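Local coordinates for protein steroid delta-isomerase (Pseudomonas aeruginosa, PDB 3MSO) that probably isomerises steroid double bonds, as a SnoaL-like member of the NTF2 superfamily, at residues T64-F69 with Q124-E129; F69-Q74 with G98-R103. All blocks are in the same frame, centred on the assembly; numbering follows the deposited sequence.

How the interactions relate
Followed from the N terminus, the chain runs through helix 52-65, turns a corner near residue 68 and enters strand 69-77, outermost in the sheet within the chain. Interaction 2 closes the shorter loop, in which the chain runs out along strand 82-91 and back along strand 94-104, two places across the sheet from its start. Interaction 1 closes a longer loop that encloses the first: after strand 110-118 the chain reaches helix 120-138, which packs against the end of helix 52-65. The two are therefore nested, with Phe69 common to both segment pairs and their centres about 15 Å apart. Together they illustrate two ways of joining elements in one fold, helix end against helix and strand to next-but-one strand.

Interaction 1. Residues T64-F69 with Q124-E129; sequences TVFEDF and QALGEE
Val65 and Phe66, at the exit from helix 52-65, meet Leu126 and Glu129 on one side of helix 120-138 through apolar contacts. Val65 is the closer of the two to the helix backbone: its CA lies 6.5 Å from the CA of Glu129. With CG1 anti to the backbone N (chi1 177°), Val65 sends that methyl forward to the CB of Glu129, at 3.5 Å, and the Leu126 CD1 methyl lies 4.0 Å from the same CG1. The Phe66 ring adds its far corner. CE1 approaches CD1 of Leu126 at 3.7 Å, and CZ lies 4.0 Å from CD2 of Leu126, so both branches of the leucine lie beside the CE1-CZ side of the ring, approaching it obliquely. Val65 also touches Val91 of strand 82-91, and Phe66 touches Ala89, Leu96 and the ring of Phe87.

The polar part runs past this apolar patch. Glu129 gives Val65 its aliphatic base, but its chain bends at chi2 (56°) and carries the carboxylate away to a salt bridge with Arg133, one helical turn later. Arg133 also donates to the backbone O of Thr64, linking the two helices beside the hydrophobic contact.

The C-terminal helix thus packs against the end of helix 52-65 and on strand 82-91 of the curved sheet, in an NTF2-like alpha+beta fold.

Interaction 2. Residues F69-Q74 with G98-R103; sequences FAYHRQ and GIDMIR
Tyr71 overlaps the carboxylate of Asp100 with the edge of its ring: OD2 lies near the ring plane, 3.4 Å from CE1 of Tyr71, and the planes of ring and carboxylate are turned 76° apart. In the curved sheet of the NTF2-like fold, strand 69-77 and strand 94-104 are second neighbours separated by strand 82-91, and the backbones stay apart: the nearest CA pair, Tyr71 and Ile99, is 9.0 Å distant. Side chains span the gap instead. CG of Asp100 sits opposite the carbonyl carbon and beside the backbone N (chi1 -73°), which directs the carboxylate to the tyrosine hydroxyl. Phe69 brings CZ to within 4.2 Å of Asp100 OD2, again from the edge of its ring, while its CE1 sits over the centre of one Tyr71 ring face in an edge-to-face stack.

Helix 9-23 also packs on this group: Trp18 NE1 hydrogen-bonds the hydroxyl of Tyr71, His19 meets its ring, and Ile22 touches both aromatic residues. The tyrosine oxygen thus links helix and sheet on the sheet face where relatives of this fold commonly form a pocket. The Tyr71 OH donates to OD2 of Asp100 at 2.7 Å, meeting that oxygen nearly in line with its C-O bond.

Interaction 1. Residues T64-F69 with Q124-E129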
# COMPACT_ATOMS: atom_id res chain seq x y z
N THR B 64 18.83 1.64 7.13
CA THR B 64 19.50 0.79 6.12
C THR B 64 18.80 0.87 4.76
O THR B 64 19.33 0.40 3.76
CB THR B 64 19.65 -0.67 6.63
OG1 THR B 64 18.36 -1.25 6.81
CG2 THR B 64 20.47 -0.77 7.92
N VAL B 65 17.61 1.47 4.73
CA VAL B 65 16.81 1.58 3.52
C VAL B 65 17.02 2.92 2.81
O VAL B 65 17.32 2.93 1.61
CB VAL B 65 15.31 1.27 3.80
CG1 VAL B 65 14.46 1.45 2.55
CG2 VAL B 65 15.13 -0.14 4.37
N PHE B 66 16.87 4.04 3.55
CA PHE B 66 17.02 5.39 3.00
C PHE B 66 18.39 5.61 2.39
O PHE B 66 19.39 5.39 3.08
CB PHE B 66 16.72 6.47 4.05
CG PHE B 66 15.27 6.70 4.39
CD1 PHE B 66 14.28 6.62 3.42
CD2 PHE B 66 14.90 7.09 5.68
CE1 PHE B 66 12.94 6.86 3.73
CE2 PHE B 66 13.56 7.38 5.99
CZ PHE B 66 12.59 7.24 5.02
N GLU B 67 18.42 5.99 1.10
CA GLU B 67 19.64 6.35 0.36
C GLU B 67 19.62 7.88 0.19
O GLU B 67 18.54 8.48 0.10
CB GLU B 67 19.65 5.74 -1.05
CG GLU B 67 19.85 4.24 -1.16
CD GLU B 67 19.67 3.76 -2.59
OE1 GLU B 67 20.54 4.07 -3.44
OE2 GLU B 67 18.63 3.12 -2.86
N ASP B 68 20.81 8.50 0.10
CA ASP B 68 21.01 9.95 -0.09
C ASP B 68 20.15 10.79 0.90
O ASP B 68 19.56 11.83 0.51
CB ASP B 68 20.80 10.40 -1.57
CG ASP B 68 21.27 9.46 -2.67
OD1 ASP B 68 22.01 8.48 -2.36
OD2 ASP B 68 20.90 9.70 -3.84
N PHE B 69 20.07 10.30 2.17
CA PHE B 69 19.30 10.91 3.24
C PHE B 69 19.94 12.24 3.61
O PHE B 69 21.15 12.30 3.85
CB PHE B 69 19.23 10.00 4.46
CG PHE B 69 18.31 10.51 5.56
CD1 PHE B 69 18.76 11.43 6.51
CD2 PHE B 69 17.00 10.08 5.64
CE1 PHE B 69 17.91 11.90 7.51
CE2 PHE B 69 16.16 10.53 6.65
CZ PHE B 69 16.61 11.45 7.57
N GLN B 124 5.44 3.62 -1.15
CA GLN B 124 5.34 2.24 -1.64
C GLN B 124 6.72 1.55 -1.61
O GLN B 124 6.85 0.44 -1.07
CB GLN B 124 4.79 2.20 -3.07
CG GLN B 124 3.33 2.59 -3.26
CD GLN B 124 2.94 2.49 -4.72
OE1 GLN B 124 2.09 3.22 -5.25
NE2 GLN B 124 3.58 1.59 -5.43
N ALA B 125 7.76 2.22 -2.20
CA ALA B 125 9.14 1.75 -2.26
C ALA B 125 9.70 1.55 -0.84
O ALA B 125 10.22 0.47 -0.57
CB ALA B 125 10.00 2.74 -3.04
N LEU B 126 9.51 2.53 0.07
CA LEU B 126 9.93 2.44 1.47
C LEU B 126 9.35 1.21 2.17
O LEU B 126 10.14 0.40 2.68
CB LEU B 126 9.60 3.72 2.27
CG LEU B 126 9.90 3.69 3.78
CD1 LEU B 126 11.40 3.54 4.07
CD2 LEU B 126 9.34 4.91 4.46
N GLY B 127 8.01 1.08 2.17
CA GLY B 127 7.32 -0.06 2.75
C GLY B 127 7.82 -1.41 2.22
O GLY B 127 8.13 -2.29 3.02
N GLU B 128 7.96 -1.54 0.88
CA GLU B 128 8.45 -2.74 0.20
C GLU B 128 9.81 -3.16 0.77
O GLU B 128 9.98 -4.31 1.17
CB GLU B 128 8.59 -2.45 -1.31
CG GLU B 128 7.78 -3.32 -2.24
CD GLU B 128 8.63 -4.10 -3.23
OE1 GLU B 128 9.51 -4.88 -2.79
OE2 GLU B 128 8.36 -3.99 -4.45
N GLU B 129 10.76 -2.21 0.83
CA GLU B 129 12.14 -2.41 1.28
C GLU B 129 12.24 -2.69 2.77
O GLU B 129 13.08 -3.50 3.16
CB GLU B 129 13.00 -1.22 0.87
CG GLU B 129 14.41 -1.60 0.45
CD GLU B 129 14.52 -2.60 -0.68
OE1 GLU B 129 13.92 -2.36 -1.76
OE2 GLU B 129 15.22 -3.62 -0.50

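Interaction 2. Residues F69-Q74 with G98-R103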
# COMPACT_ATOMS: atom_id res chain seq x y z
N PHE B 69 20.07 10.30 2.17
CA PHE B 69 19.30 10.91 3.24
C PHE B 69 19.94 12.24 3.61
O PHE B 69 21.15 12.30 3.85
CB PHE B 69 19.23 10.00 4.46
CG PHE B 69 18.31 10.51 5.56
CD1 PHE B 69 18.76 11.43 6.51
CD2 PHE B 69 17.00 10.08 5.64
CE1 PHE B 69 17.91 11.90 7.51
CE2 PHE B 69 16.16 10.53 6.65
CZ PHE B 69 16.61 11.45 7.57
N ALA B 70 19.11 13.29 3.68
CA ALA B 70 19.57 14.64 3.99
C ALA B 70 18.48 15.37 4.76
O ALA B 70 17.33 15.31 4.39
CB ALA B 70 19.90 15.38 2.71
N TYR B 71 18.85 16.06 5.82
CA TYR B 71 17.91 16.88 6.60
C TYR B 71 17.85 18.28 6.00
O TYR B 71 18.83 18.75 5.43
CB TYR B 71 18.33 16.96 8.07
CG TYR B 71 17.87 15.77 8.90
CD1 TYR B 71 16.53 15.35 8.88
CD2 TYR B 71 18.75 15.10 9.75
CE1 TYR B 71 16.10 14.29 9.68
CE2 TYR B 71 18.31 14.06 10.56
CZ TYR B 71 16.99 13.66 10.53
OH TYR B 71 16.57 12.62 11.31
N HIS B 72 16.68 18.90 6.06
CA HIS B 72 16.49 20.24 5.52
C HIS B 72 15.96 21.17 6.61
O HIS B 72 16.73 21.45 7.53
CB HIS B 72 15.65 20.19 4.24
CG HIS B 72 16.34 19.39 3.19
ND1 HIS B 72 17.51 19.82 2.60
CD2 HIS B 72 16.03 18.16 2.70
CE1 HIS B 72 17.87 18.87 1.76
NE2 HIS B 72 17.01 17.85 1.78
N ARG B 73 14.69 21.57 6.58
CA ARG B 73 14.11 22.43 7.61
C ARG B 73 13.90 21.70 8.91
O ARG B 73 13.57 20.50 8.94
CB ARG B 73 12.75 23.02 7.15
CG ARG B 73 12.87 24.14 6.12
CD ARG B 73 11.52 24.57 5.61
NE ARG B 73 10.92 23.54 4.76
CZ ARG B 73 9.79 23.71 4.09
NH1 ARG B 73 9.13 24.86 4.16
NH2 ARG B 73 9.31 22.74 3.33
N GLN B 74 14.06 22.44 10.01
CA GLN B 74 13.85 21.95 11.36
C GLN B 74 12.95 22.95 12.03
O GLN B 74 13.24 24.15 12.07
CB GLN B 74 15.19 21.78 12.11
CG GLN B 74 16.08 20.77 11.42
CD GLN B 74 17.29 20.37 12.19
OE1 GLN B 74 17.34 20.50 13.41
NE2 GLN B 74 18.26 19.84 11.48
N GLY B 98 10.21 13.54 3.26
CA GLY B 98 9.64 13.09 4.51
C GLY B 98 9.87 13.96 5.72
O GLY B 98 10.60 14.96 5.64
N ILE B 99 9.25 13.57 6.85
CA ILE B 99 9.41 14.23 8.15
C ILE B 99 9.59 13.24 9.29
O ILE B 99 8.95 12.21 9.31
CB ILE B 99 8.29 15.26 8.50
CG1 ILE B 99 6.88 14.63 8.56
CG2 ILE B 99 8.33 16.49 7.60
CD1 ILE B 99 5.96 15.20 9.70
N ASP B 100 10.46 13.58 10.25
CA ASP B 100 10.60 12.85 11.51
C ASP B 100 9.94 13.83 12.48
O ASP B 100 10.42 14.97 12.60
CB ASP B 100 12.08 12.66 11.91
CG ASP B 100 12.84 11.64 11.08
OD1 ASP B 100 12.23 10.62 10.71
OD2 ASP B 100 14.06 11.84 10.86
N MSE B 101 8.78 13.47 13.05
CA MSE B 101 8.08 14.32 14.01
C MSE B 101 8.28 13.70 15.39
O MSE B 101 7.61 12.72 15.74
CB MSE B 101 6.60 14.54 13.66
CG MSE B 101 5.86 15.45 14.66
SE MSE B 101 4.38 16.43 13.83
CE MSE B 101 3.37 14.98 13.12
N ILE B 102 9.23 14.26 16.15
CA ILE B 102 9.65 13.77 17.45
C ILE B 102 9.09 14.59 18.61
O ILE B 102 9.26 15.82 18.64
CB ILE B 102 11.23 13.70 17.52
CG1 ILE B 102 11.87 13.10 16.22
CG2 ILE B 102 11.72 12.99 18.81
CD1 ILE B 102 13.33 13.25 16.09
N ARG B 103 8.48 13.90 19.59
CA ARG B 103 8.00 14.45 20.86
C ARG B 103 8.90 13.89 22.00
O ARG B 103 9.15 12.68 22.06
CB ARG B 103 6.53 14.12 21.13
CG ARG B 103 6.01 14.74 22.44
CD ARG B 103 4.67 14.20 22.85
NE ARG B 103 3.59 14.88 22.13
CZ ARG B 103 2.81 14.31 21.21
NH1 ARG B 103 2.97 13.03 20.89
NH2 ARG B 103 1.86 15.02 20.62